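PDB 2W9M: polymerase X from Deinococcus radiodurans, which probably extends DNA strands by adding deoxyribonucleotides from their triphosphates, as a magnesium-dependent family X polymerase whose chain also carries a zinc-binding PHP domain. Local coordinates for residues A[288-291]-A[292-296]; A[531-535]-A[536-540]; A[415-418]-A[419-422]; A[470-473]-A[474-478]; A[126-130]-A[131-135]. All coordinates share one frame; numbering follows the deposited sequence.

Contact 1 of 5, residues A[288-291]-A[292-296]; sequences AVVF and HALDL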
loop_
_atom_site.group_PDB
_atom_site.type_symbol
_atom_site.label_atom_id
_atom_site.label_comp_id
_atom_site.label_asym_id
_atom_site.label_seq_id
_atom_site.Cartn_x
_atom_site.Cartn_y
_atom_site.Cartn_z
ATOM N N ALA A 288 5.350 -23.298 20.556
ATOM C CA ALA A 288 4.662 -23.377 21.844
ATOM C C ALA A 288 5.431 -24.216 22.861
ATOM O O ALA A 288 5.446 -23.906 24.053
ATOM C CB ALA A 288 3.258 -23.925 21.659
ATOM N N VAL A 289 6.063 -25.281 22.383
ATOM C CA VAL A 289 6.802 -26.187 23.255
ATOM C C VAL A 289 8.022 -25.504 23.879
ATOM O O VAL A 289 8.326 -25.715 25.054
ATOM C CB VAL A 289 7.240 -27.458 22.502
ATOM C CG1 VAL A 289 7.941 -28.414 23.441
ATOM C CG2 VAL A 289 6.040 -28.133 21.854
ATOM N N VAL A 290 8.716 -24.682 23.095
ATOM C CA VAL A 290 9.875 -23.945 23.594
ATOM C C VAL A 290 9.479 -22.983 24.706
ATOM O O VAL A 290 10.162 -22.883 25.722
ATOM C CB VAL A 290 10.569 -23.141 22.482
ATOM C CG1 VAL A 290 11.771 -22.399 23.034
ATOM C CG2 VAL A 290 10.992 -24.054 21.367
ATOM N N PHE A 291 8.378 -22.269 24.504
ATOM C CA PHE A 291 7.880 -21.350 25.521
ATOM C C PHE A 291 7.541 -22.096 26.811
ATOM O O PHE A 291 7.884 -21.645 27.902
ATOM C CB PHE A 291 6.659 -20.578 25.016
ATOM C CG PHE A 291 6.993 -19.439 24.091
ATOM C CD1 PHE A 291 6.740 -19.533 22.730
ATOM C CD2 PHE A 291 7.548 -18.271 24.585
ATOM C CE1 PHE A 291 7.039 -18.483 21.877
ATOM C CE2 PHE A 291 7.853 -17.215 23.735
ATOM C CZ PHE A 291 7.596 -17.323 22.380
ATOM N N HIS A 292 6.867 -23.237 26.683
ATOM C CA HIS A 292 6.533 -24.057 27.847
ATOM C C HIS A 292 7.785 -24.479 28.604
ATOM O O HIS A 292 7.815 -24.454 29.832
ATOM C CB HIS A 292 5.736 -25.297 27.439
ATOM C CG HIS A 292 4.258 -25.073 27.376
ATOM N ND1 HIS A 292 3.558 -25.048 26.189
ATOM C CD2 HIS A 292 3.346 -24.866 28.356
ATOM C CE1 HIS A 292 2.277 -24.836 26.440
ATOM N NE2 HIS A 292 2.122 -24.722 27.746
ATOM N N ALA A 293 8.817 -24.863 27.860
ATOM C CA ALA A 293 10.062 -25.348 28.450
ATOM C C ALA A 293 10.813 -24.265 29.221
ATOM O O ALA A 293 11.547 -24.559 30.162
ATOM C CB ALA A 293 10.955 -25.948 27.372
ATOM N N LEU A 294 10.632 -23.013 28.814
ATOM C CA LEU A 294 11.306 -21.898 29.461
ATOM C C LEU A 294 10.370 -21.230 30.458
ATOM O O LEU A 294 10.692 -20.180 31.012
ATOM C CB LEU A 294 11.783 -20.877 28.422
ATOM C CG LEU A 294 12.613 -21.385 27.237
ATOM C CD1 LEU A 294 13.146 -20.224 26.409
ATOM C CD2 LEU A 294 13.761 -22.275 27.697
ATOM N N ASP A 295 9.212 -21.850 30.684
ATOM C CA ASP A 295 8.170 -21.273 31.536
ATOM C C ASP A 295 7.866 -19.823 31.164
ATOM O O ASP A 295 7.818 -18.943 32.024
ATOM C CB ASP A 295 8.535 -21.386 33.019
ATOM C CG ASP A 295 7.980 -22.646 33.661
ATOM O OD1 ASP A 295 7.092 -23.284 33.052
ATOM O OD2 ASP A 295 8.425 -22.996 34.777
ATOM N N LEU A 296 7.660 -19.592 29.872
ATOM C CA LEU A 296 7.353 -18.267 29.350
ATOM C C LEU A 296 5.967 -18.244 28.722
ATOM O O LEU A 296 5.503 -19.255 28.189
ATOM C CB LEU A 296 8.394 -17.855 28.306
ATOM C CG LEU A 296 9.545 -16.955 28.758
ATOM C CD1 LEU A 296 9.803 -17.085 30.249
ATOM C CD2 LEU A 296 10.806 -17.244 27.948
#
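Buried Phe291 meets Leu296 at this helix end, where CB of Leu296 lies 3.8 Å from CD2 of Phe291, at the edge of the ring and in its plane. The two side chains cross at about a right angle. Phe291 CG sits anti to its own carbonyl carbon (chi1 -78°), which carries the ring to the side where Phe255 of helix 253-264, Leu248 and Phe298 close in. A broad flat residue suits a place with so many apolar neighbours. Beside it, CG1 of buried Val290 is 4.2 Å from CD1 of Leu294, which is buried too and also touches Phe268 and Ala263. After Ala293 the chain leaves the helix through a Schellman motif: Leu296 N gives a nearly straight bond of 2.9 Å to Phe291 O, and Asp295 N bonds to His292 O at 3.1 Å. Asp295 takes the positive phi (49°) of the C-prime position, and its CB points away from the preceding turn. The motif closes helix 287-293 within the polymerase beta thumb region, turning Leu296 back toward the last turn. The opposite character belongs to His292, an exposed residue. Its backbone N bonds to Ala288 O at 3.1 Å, and a polar ring suits this solvent side, where its nitrogen ND1 adds only a weak bond to that same oxygen, also at 3.1 Å.

Contact 2 of 5, residues A[531-535]-A[536-540]; sequences MQARK and AGLTP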
loop_
_atom_site.group_PDB
_atom_site.type_symbol
_atom_site.label_atom_id
_atom_site.label_comp_id
_atom_site.label_asym_id
_atom_site.label_seq_id
_atom_site.Cartn_x
_atom_site.Cartn_y
_atom_site.Cartn_z
ATOM N N MET A 531 -2.379 -6.837 8.428
ATOM C CA MET A 531 -1.138 -7.231 9.097
ATOM C C MET A 531 -0.581 -6.084 9.934
ATOM O O MET A 531 -0.032 -6.303 11.012
ATOM C CB MET A 531 -0.086 -7.692 8.083
ATOM C CG MET A 531 -0.502 -8.886 7.245
ATOM S SD MET A 531 0.821 -9.487 6.168
ATOM C CE MET A 531 1.922 -10.245 7.365
ATOM N N GLN A 532 -0.720 -4.862 9.424
ATOM C CA GLN A 532 -0.303 -3.667 10.150
ATOM C C GLN A 532 -1.231 -3.398 11.338
ATOM O O GLN A 532 -0.772 -3.078 12.437
ATOM C CB GLN A 532 -0.279 -2.446 9.221
ATOM C CG GLN A 532 0.450 -2.670 7.905
ATOM C CD GLN A 532 1.841 -3.262 8.089
ATOM O OE1 GLN A 532 2.719 -2.653 8.703
ATOM N NE2 GLN A 532 2.046 -4.452 7.542
ATOM N N ALA A 533 -2.535 -3.525 11.113
ATOM C CA ALA A 533 -3.520 -3.295 12.167
ATOM C C ALA A 533 -3.348 -4.268 13.337
ATOM O O ALA A 533 -3.525 -3.896 14.496
ATOM C CB ALA A 533 -4.932 -3.381 11.606
ATOM N N ARG A 534 -2.999 -5.512 13.032
ATOM C CA ARG A 534 -2.858 -6.530 14.069
ATOM C C ARG A 534 -1.643 -6.289 14.970
ATOM O O ARG A 534 -1.679 -6.581 16.162
ATOM C CB ARG A 534 -2.820 -7.926 13.452
ATOM C CG ARG A 534 -4.121 -8.306 12.770
ATOM C CD ARG A 534 -3.964 -9.555 11.937
ATOM N NE ARG A 534 -3.646 -10.717 12.760
ATOM C CZ ARG A 534 -4.560 -11.497 13.330
ATOM N NH1 ARG A 534 -5.850 -11.232 13.169
ATOM N NH2 ARG A 534 -4.187 -12.541 14.063
ATOM N N LYS A 535 -0.576 -5.745 14.401
ATOM C CA LYS A 535 0.587 -5.380 15.201
ATOM C C LYS A 535 0.251 -4.220 16.133
ATOM O O LYS A 535 0.847 -4.078 17.195
ATOM C CB LYS A 535 1.769 -5.030 14.296
ATOM C CG LYS A 535 2.252 -6.212 13.473
ATOM C CD LYS A 535 2.936 -5.770 12.195
ATOM C CE LYS A 535 4.264 -5.091 12.477
ATOM N NZ LYS A 535 4.808 -4.454 11.244
ATOM N N ALA A 536 -0.709 -3.393 15.734
ATOM C CA ALA A 536 -1.130 -2.281 16.570
ATOM C C ALA A 536 -2.117 -2.761 17.634
ATOM O O ALA A 536 -2.440 -2.034 18.570
ATOM C CB ALA A 536 -1.737 -1.175 15.724
ATOM N N GLY A 537 -2.591 -3.993 17.487
ATOM C CA GLY A 537 -3.499 -4.576 18.460
ATOM C C GLY A 537 -4.957 -4.203 18.245
ATOM O O GLY A 537 -5.742 -4.155 19.192
ATOM N N LEU A 538 -5.330 -3.954 16.995
ATOM C CA LEU A 538 -6.689 -3.520 16.696
ATOM C C LEU A 538 -7.649 -4.696 16.559
ATOM O O LEU A 538 -7.307 -5.732 15.984
ATOM C CB LEU A 538 -6.722 -2.664 15.426
ATOM C CG LEU A 538 -5.889 -1.382 15.457
ATOM C CD1 LEU A 538 -6.201 -0.528 14.240
ATOM C CD2 LEU A 538 -6.136 -0.606 16.745
ATOM N N THR A 539 -8.850 -4.523 17.101
ATOM C CA THR A 539 -9.926 -5.499 16.964
ATOM C C THR A 539 -10.962 -4.974 15.968
ATOM O O THR A 539 -10.907 -3.810 15.567
ATOM C CB THR A 539 -10.622 -5.745 18.315
ATOM O OG1 THR A 539 -11.209 -4.523 18.781
ATOM C CG2 THR A 539 -9.627 -6.252 19.352
ATOM N N PRO A 540 -11.912 -5.827 15.561
ATOM C CA PRO A 540 -12.958 -5.336 14.658
ATOM C C PRO A 540 -13.661 -4.104 15.219
ATOM O O PRO A 540 -14.186 -3.302 14.447
ATOM C CB PRO A 540 -13.933 -6.509 14.583
ATOM C CG PRO A 540 -13.096 -7.706 14.848
ATOM C CD PRO A 540 -12.032 -7.273 15.814
#
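With CG of Leu538 anti to its carbonyl carbon (chi1 -60°) and the chain extended beyond it (chi2 -170°), this side chain turns back against the last turn of the helix, and its CD1 comes 4.1 Å from CB of Ala533. Both CB and CG of Leu538 also lie 3.6 Å from Ala533 O. The same oxygen accepts Leu538 N at 3.1 Å in a nearly straight bond (166°). Ala536 N adds a second, weak hydrogen bond to that oxygen at 3.1 Å, so one carbonyl gathers the turn. Gly537 N bonds weakly to Arg534 O at 3.0 Å. The bonds of Leu538 N to Ala533 O and of Gly537 N to Arg534 O, both running back into the last turn, make with the positive phi of Gly537 a Schellman motif at the end of helix 526-535. Glycine suits the position because a side chain at these backbone angles would be jammed against the preceding carbonyl oxygen. Ala533 suits its place for another reason: its single methyl lets the leucine come close to the helix backbone. The polar side chains lead elsewhere. Arg534 forms a salt bridge with Glu302, and Gln532 NE2 donates to Gly191 O. The Lys535 chain bends at chi3, and its amine makes a cation-pi contact with Trp499. Around the helix end, Ala533 rests on Ile513 and Leu538 on Phe511, both of strand 511-514 at the edge of the parallel sheet, while Ala536 packs on helix 499-505 and Gln532 touches helix 163-176.

Contact 3 of 5, residues A[415-418]-A[419-422]; sequences DVLG and ELDY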
loop_
_atom_site.group_PDB
_atom_site.type_symbol
_atom_site.label_atom_id
_atom_site.label_comp_id
_atom_site.label_asym_id
_atom_site.label_seq_id
_atom_site.Cartn_x
_atom_site.Cartn_y
_atom_site.Cartn_z
ATOM N N ASP A 415 -21.832 22.258 0.015
ATOM C CA ASP A 415 -23.088 21.729 -0.509
ATOM C C ASP A 415 -22.862 20.474 -1.348
ATOM O O ASP A 415 -23.682 19.559 -1.334
ATOM C CB ASP A 415 -23.833 22.786 -1.323
ATOM C CG ASP A 415 -22.939 23.478 -2.333
ATOM O OD1 ASP A 415 -23.048 23.154 -3.537
ATOM O OD2 ASP A 415 -22.119 24.330 -1.916
ATOM N N VAL A 416 -21.749 20.439 -2.076
ATOM C CA VAL A 416 -21.389 19.269 -2.867
ATOM C C VAL A 416 -21.001 18.097 -1.969
ATOM O O VAL A 416 -21.415 16.963 -2.210
ATOM C CB VAL A 416 -20.224 19.570 -3.824
ATOM C CG1 VAL A 416 -19.744 18.289 -4.494
ATOM C CG2 VAL A 416 -20.643 20.599 -4.858
ATOM N N LEU A 417 -20.207 18.377 -0.937
ATOM C CA LEU A 417 -19.816 17.364 0.038
ATOM C C LEU A 417 -21.038 16.797 0.750
ATOM O O LEU A 417 -20.995 15.690 1.289
ATOM C CB LEU A 417 -18.852 17.956 1.076
ATOM C CG LEU A 417 -17.519 18.491 0.553
ATOM C CD1 LEU A 417 -16.675 19.053 1.688
ATOM C CD2 LEU A 417 -16.772 17.396 -0.189
ATOM N N GLY A 418 -22.122 17.567 0.759
ATOM C CA GLY A 418 -23.346 17.168 1.436
ATOM C C GLY A 418 -24.140 16.098 0.706
ATOM O O GLY A 418 -24.991 15.440 1.303
ATOM N N GLU A 419 -23.869 15.928 -0.587
ATOM C CA GLU A 419 -24.541 14.911 -1.392
ATOM C C GLU A 419 -23.954 13.522 -1.157
ATOM O O GLU A 419 -24.575 12.510 -1.486
ATOM C CB GLU A 419 -24.429 15.241 -2.881
ATOM C CG GLU A 419 -25.326 16.363 -3.369
ATOM C CD GLU A 419 -25.489 16.349 -4.883
ATOM O OE1 GLU A 419 -24.846 17.184 -5.563
ATOM O OE2 GLU A 419 -26.253 15.493 -5.393
ATOM N N LEU A 420 -22.754 13.481 -0.591
ATOM C CA LEU A 420 -22.011 12.235 -0.451
ATOM C C LEU A 420 -22.398 11.467 0.815
ATOM O O LEU A 420 -22.815 12.052 1.818
ATOM C CB LEU A 420 -20.506 12.523 -0.471
ATOM C CG LEU A 420 -19.988 13.140 -1.774
ATOM C CD1 LEU A 420 -18.587 13.707 -1.617
ATOM C CD2 LEU A 420 -20.030 12.115 -2.893
ATOM N N ASP A 421 -22.256 10.149 0.761
ATOM C CA ASP A 421 -22.515 9.316 1.926
ATOM C C ASP A 421 -21.354 9.398 2.911
ATOM O O ASP A 421 -21.544 9.260 4.118
ATOM C CB ASP A 421 -22.761 7.871 1.502
ATOM C CG ASP A 421 -23.971 7.733 0.596
ATOM O OD1 ASP A 421 -24.909 8.549 0.729
ATOM O OD2 ASP A 421 -23.982 6.815 -0.252
ATOM N N TYR A 422 -20.154 9.627 2.384
ATOM C CA TYR A 422 -18.971 9.818 3.214
ATOM C C TYR A 422 -17.869 10.546 2.449
ATOM O O TYR A 422 -17.796 10.463 1.223
ATOM C CB TYR A 422 -18.461 8.484 3.764
ATOM C CG TYR A 422 -17.638 7.685 2.784
ATOM C CD1 TYR A 422 -16.283 7.462 3.004
ATOM C CD2 TYR A 422 -18.213 7.150 1.644
ATOM C CE1 TYR A 422 -15.525 6.727 2.109
ATOM C CE2 TYR A 422 -17.467 6.416 0.750
ATOM C CZ TYR A 422 -16.124 6.208 0.988
ATOM O OH TYR A 422 -15.383 5.477 0.094
#
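Leu420 folds back against Leu417 just after the helix, and its side chain can be followed back along the last residues of that helix. CB lies 3.7 Å from Leu417 O, the oxygen to which Leu420 N makes a weak bond of 3.4 Å. CG, anti to the carbonyl carbon of its own residue (chi1 -62°), comes to 4.1 Å from both Val416 O and Leu417 O. At the end of the branch, CD1 is 4.2 Å from Leu417 CA and reaches the CD2 methyl of Leu417 at 4.4 Å, a loose contact of two apolar branches. Leucine suits this place, since both residues of the pair are buried. The firmer backbone bond runs from Glu419 N to Val416 O at 3.1 Å, with the donor above the carbonyl plane rather than on a lone pair. Glu419 itself is exposed, as suits a charged residue: its CB is 3.5 Å from Val416 O, and the chain is extended beyond CG, touching Arg380 and Leu383. Glycine suits position Gly418 because a CB there would be crowded by Asp415 O. The turn links helix 414-417 to strand 422-426 of the parallel sheet. Leu417 packs on Val402 and Leu420 on Ser400 of the adjacent strand 396-403, whose Glu401 binds zinc, while Val416 and Glu419 touch helix 376-391.

Contact 4 of 5, residues A[470-473]-A[474-478]; sequences LDLD and AVLGA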
loop_
_atom_site.group_PDB
_atom_site.type_symbol
_atom_site.label_atom_id
_atom_site.label_comp_id
_atom_site.label_asym_id
_atom_site.label_seq_id
_atom_site.Cartn_x
_atom_site.Cartn_y
_atom_site.Cartn_z
ATOM N N LEU A 470 5.532 16.981 9.208
ATOM C CA LEU A 470 4.406 17.493 9.987
ATOM C C LEU A 470 4.463 16.966 11.417
ATOM O O LEU A 470 5.262 16.083 11.734
ATOM C CB LEU A 470 3.062 17.124 9.339
ATOM C CG LEU A 470 2.456 15.756 9.680
ATOM C CD1 LEU A 470 1.070 15.612 9.073
ATOM C CD2 LEU A 470 3.366 14.622 9.224
ATOM N N ASP A 471 3.612 17.521 12.274
ATOM C CA ASP A 471 3.505 17.079 13.657
ATOM C C ASP A 471 2.325 16.127 13.806
ATOM O O ASP A 471 1.211 16.547 14.119
ATOM C CB ASP A 471 3.328 18.280 14.582
ATOM C CG ASP A 471 3.154 17.877 16.031
ATOM O OD1 ASP A 471 3.491 16.721 16.378
ATOM O OD2 ASP A 471 2.682 18.718 16.824
ATOM N N LEU A 472 2.578 14.841 13.590
ATOM C CA LEU A 472 1.506 13.855 13.524
ATOM C C LEU A 472 0.606 13.882 14.759
ATOM O O LEU A 472 -0.619 13.817 14.640
ATOM C CB LEU A 472 2.078 12.455 13.313
ATOM C CG LEU A 472 1.442 11.578 12.231
ATOM C CD1 LEU A 472 1.459 10.123 12.675
ATOM C CD2 LEU A 472 0.025 12.007 11.892
ATOM N N ASP A 473 1.207 13.987 15.939
ATOM C CA ASP A 473 0.445 13.965 17.191
ATOM C C ASP A 473 -0.577 15.096 17.287
ATOM O O ASP A 473 -1.691 14.895 17.774
ATOM C CB ASP A 473 1.379 13.984 18.406
ATOM C CG ASP A 473 1.945 12.608 18.730
ATOM O OD1 ASP A 473 2.620 12.464 19.777
ATOM O OD2 ASP A 473 1.708 11.665 17.942
ATOM N N ALA A 474 -0.196 16.285 16.830
ATOM C CA ALA A 474 -1.125 17.408 16.781
ATOM C C ALA A 474 -2.296 17.091 15.854
ATOM O O ALA A 474 -3.458 17.317 16.206
ATOM C CB ALA A 474 -0.411 18.666 16.319
ATOM N N VAL A 475 -1.985 16.563 14.671
ATOM C CA VAL A 475 -3.015 16.242 13.686
ATOM C C VAL A 475 -3.959 15.160 14.202
ATOM O O VAL A 475 -5.178 15.299 14.110
ATOM C CB VAL A 475 -2.414 15.788 12.342
ATOM C CG1 VAL A 475 -3.522 15.387 11.384
ATOM C CG2 VAL A 475 -1.569 16.895 11.741
ATOM N N LEU A 476 -3.388 14.091 14.749
ATOM C CA LEU A 476 -4.182 12.999 15.302
ATOM C C LEU A 476 -5.068 13.482 16.448
ATOM O O LEU A 476 -6.201 13.026 16.601
ATOM C CB LEU A 476 -3.282 11.850 15.763
ATOM C CG LEU A 476 -2.551 11.085 14.661
ATOM C CD1 LEU A 476 -1.857 9.853 15.223
ATOM C CD2 LEU A 476 -3.519 10.691 13.561
ATOM N N GLY A 477 -4.548 14.404 17.250
ATOM C CA GLY A 477 -5.325 15.009 18.317
ATOM C C GLY A 477 -6.542 15.715 17.751
ATOM O O GLY A 477 -7.643 15.616 18.296
ATOM N N ALA A 478 -6.342 16.423 16.642
ATOM C CA ALA A 478 -7.435 17.108 15.965
ATOM C C ALA A 478 -8.468 16.116 15.430
ATOM O O ALA A 478 -9.660 16.418 15.377
ATOM C CB ALA A 478 -6.903 17.982 14.856
#
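Leu472 and Leu476, one helical turn apart, make the main apolar contact: CD2 of Leu472 lies 3.9 Å from CG of Leu476, and the side chains cross obliquely. Leu476 CG is anti to its carbonyl carbon (chi1 -68°), which brings it close to Leu472 O (3.3 Å), and the side chain also touches Trp505 and Leu509. Replacing Leu476 by an alanine would probably leave the branch of Leu472 without its neighbour and open a gap beside Trp505 and Leu509. A second apolar pair joins the residue before the helix to its first turn, with Leu470 CD1 4.0 Å from Val475 CG2, crossing at about a right angle. Backbone hydrogen bonds form the next group. Val475 N donates to Asp471 O at 3.2 Å, Leu476 N to Leu472 O at 2.8 Å, and Gly477 N to Asp473 O at 2.9 Å. Polar side chains form the last. Asp471 stands at the N-cap position of helix 472-482, its OD2 only 3.1 Å from the methyl of Ala474, and a small residue suits that close approach. Asp473 turns to Arg504 in a salt bridge. The helix is the crossover of a beta-alpha-beta unit between strands 453-454 and 485-489. Two carboxylates at its amino end would be expected to interact favourably with the helix dipole, while the apolar pairs face different neighbours, Leu470 helix 435-446 and Leu472 with Leu476 helix 499-505.

Contact 5 of 5, residues A[126-130]-A[131-135]; sequences EAAES and GELAG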
loop_
_atom_site.group_PDB
_atom_site.type_symbol
_atom_site.label_atom_id
_atom_site.label_comp_id
_atom_site.label_asym_id
_atom_site.label_seq_id
_atom_site.Cartn_x
_atom_site.Cartn_y
_atom_site.Cartn_z
ATOM N N GLU A 126 3.867 -11.320 -11.762
ATOM C CA GLU A 126 2.999 -12.489 -11.743
ATOM C C GLU A 126 2.324 -12.689 -13.097
ATOM O O GLU A 126 2.176 -13.820 -13.568
ATOM C CB GLU A 126 1.946 -12.357 -10.644
ATOM C CG GLU A 126 2.529 -12.373 -9.243
ATOM C CD GLU A 126 1.559 -11.855 -8.199
ATOM O OE1 GLU A 126 0.595 -11.151 -8.573
ATOM O OE2 GLU A 126 1.760 -12.151 -7.001
ATOM N N ALA A 127 1.915 -11.589 -13.722
ATOM C CA ALA A 127 1.264 -11.657 -15.027
ATOM C C ALA A 127 2.204 -12.257 -16.060
ATOM O O ALA A 127 1.778 -13.020 -16.924
ATOM C CB ALA A 127 0.801 -10.284 -15.467
ATOM N N ALA A 128 3.483 -11.913 -15.961
ATOM C CA ALA A 128 4.492 -12.474 -16.850
ATOM C C ALA A 128 4.631 -13.971 -16.583
ATOM O O ALA A 128 4.679 -14.781 -17.508
ATOM C CB ALA A 128 5.832 -11.765 -16.655
ATOM N N GLU A 129 4.685 -14.319 -15.304
ATOM C CA GLU A 129 4.831 -15.697 -14.853
ATOM C C GLU A 129 3.739 -16.605 -15.420
ATOM O O GLU A 129 4.010 -17.721 -15.856
ATOM C CB GLU A 129 4.746 -15.724 -13.329
ATOM C CG GLU A 129 5.541 -16.813 -12.650
ATOM C CD GLU A 129 6.886 -16.315 -12.178
ATOM O OE1 GLU A 129 7.554 -15.595 -12.949
ATOM O OE2 GLU A 129 7.273 -16.639 -11.035
ATOM N N SER A 130 2.503 -16.115 -15.414
ATOM C CA SER A 130 1.339 -16.962 -15.664
ATOM C C SER A 130 0.876 -17.007 -17.116
ATOM O O SER A 130 -0.041 -17.756 -17.454
ATOM C CB SER A 130 0.171 -16.514 -14.785
ATOM O OG SER A 130 -0.370 -15.289 -15.243
ATOM N N GLY A 131 1.499 -16.202 -17.969
ATOM C CA GLY A 131 1.095 -16.118 -19.359
ATOM C C GLY A 131 0.024 -15.063 -19.579
ATOM O O GLY A 131 -0.329 -14.745 -20.714
ATOM N N GLU A 132 -0.498 -14.518 -18.486
ATOM C CA GLU A 132 -1.539 -13.498 -18.565
ATOM C C GLU A 132 -1.068 -12.272 -19.348
ATOM O O GLU A 132 -1.819 -11.695 -20.138
ATOM C CB GLU A 132 -1.983 -13.092 -17.160
ATOM C CG GLU A 132 -3.008 -11.976 -17.123
ATOM C CD GLU A 132 -3.406 -11.591 -15.704
ATOM O OE1 GLU A 132 -4.205 -10.641 -15.547
ATOM O OE2 GLU A 132 -2.920 -12.237 -14.747
ATOM N N LEU A 133 0.186 -11.887 -19.125
ATOM C CA LEU A 133 0.771 -10.724 -19.779
ATOM C C LEU A 133 0.829 -10.939 -21.282
ATOM O O LEU A 133 0.371 -10.097 -22.056
ATOM C CB LEU A 133 2.179 -10.469 -19.245
ATOM C CG LEU A 133 2.645 -9.018 -19.144
ATOM C CD1 LEU A 133 4.159 -8.973 -19.055
ATOM C CD2 LEU A 133 2.159 -8.197 -20.319
ATOM N N ALA A 134 1.396 -12.071 -21.690
ATOM C CA ALA A 134 1.532 -12.393 -23.107
ATOM C C ALA A 134 0.172 -12.417 -23.802
ATOM O O ALA A 134 0.066 -12.097 -24.983
ATOM C CB ALA A 134 2.245 -13.727 -23.283
ATOM N N GLY A 135 -0.864 -12.784 -23.051
ATOM C CA GLY A 135 -2.203 -12.921 -23.597
ATOM C C GLY A 135 -2.880 -11.610 -23.942
ATOM O O GLY A 135 -3.931 -11.599 -24.586
HETATM O O HOH W 1 2.837 -13.759 -20.090
#
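At Gly131 the chain leaves helix 121-130 with positive phi (89°), and Leu133 N hydrogen-bonds back to Ala127 O at 2.9 Å, approaching from above the carbonyl plane and not on a lone pair. Glycine suits the bend, since a CB would clash with Ser130 O. Leu133 points toward the helix: its CB lies 4.0 Å from CB of Ala127, and its CD1 is 4.0 Å from CB of Ala128. Two alanines let the leucine settle close to the helix surface. This turn belongs to a helix-hairpin-helix domain, a family of DNA-binding modules, and it joins helix 121-130 to helix 141-157, whose Ala144 and Leu148 receive Leu133 and Ala128. On the polar side, Ser130 OG sits between its backbone N and carbonyl carbon (chi1 72°), which places it to accept a weak bond from Glu132 N at 3.3 Å and to give another weak one to Glu126 O at 3.4 Å. A small hydroxyl residue can thus serve both the helix end and the following loop. Glu132 extends fully from there, and its carboxylate pairs with Arg123 in a salt bridge. A water bridges the same turn, accepting from Ala134 N at 2.7 Å and giving a weak bond to Ala128 O. Glu129 heads off elsewhere, its OE2 hydrogen-bonded to Tyr228 OH.

In the fold
Along the chain the order is contact 5, contact 1, contact 3, contact 4 and contact 2, none overlapping another. Four of them finish a helix, and contact 4 begins one. Contacts 5 and 1 lie in the polymerase X region, in a helix-hairpin-helix domain and the thumb, with centres about 46 Å apart. Contacts 3, 4 and 2 flank the seven-stranded parallel sheet that holds the zinc-binding residues, with centres about 21 to 30 Å apart. Contacts 1 and 3 are the most distant pair, about 55 Å between centres. Contact 2, centred about 25 Å from contact 1, joins the two parts, since Arg534 and Gln532 bond to Glu302 and Gly191 of the polymerase region.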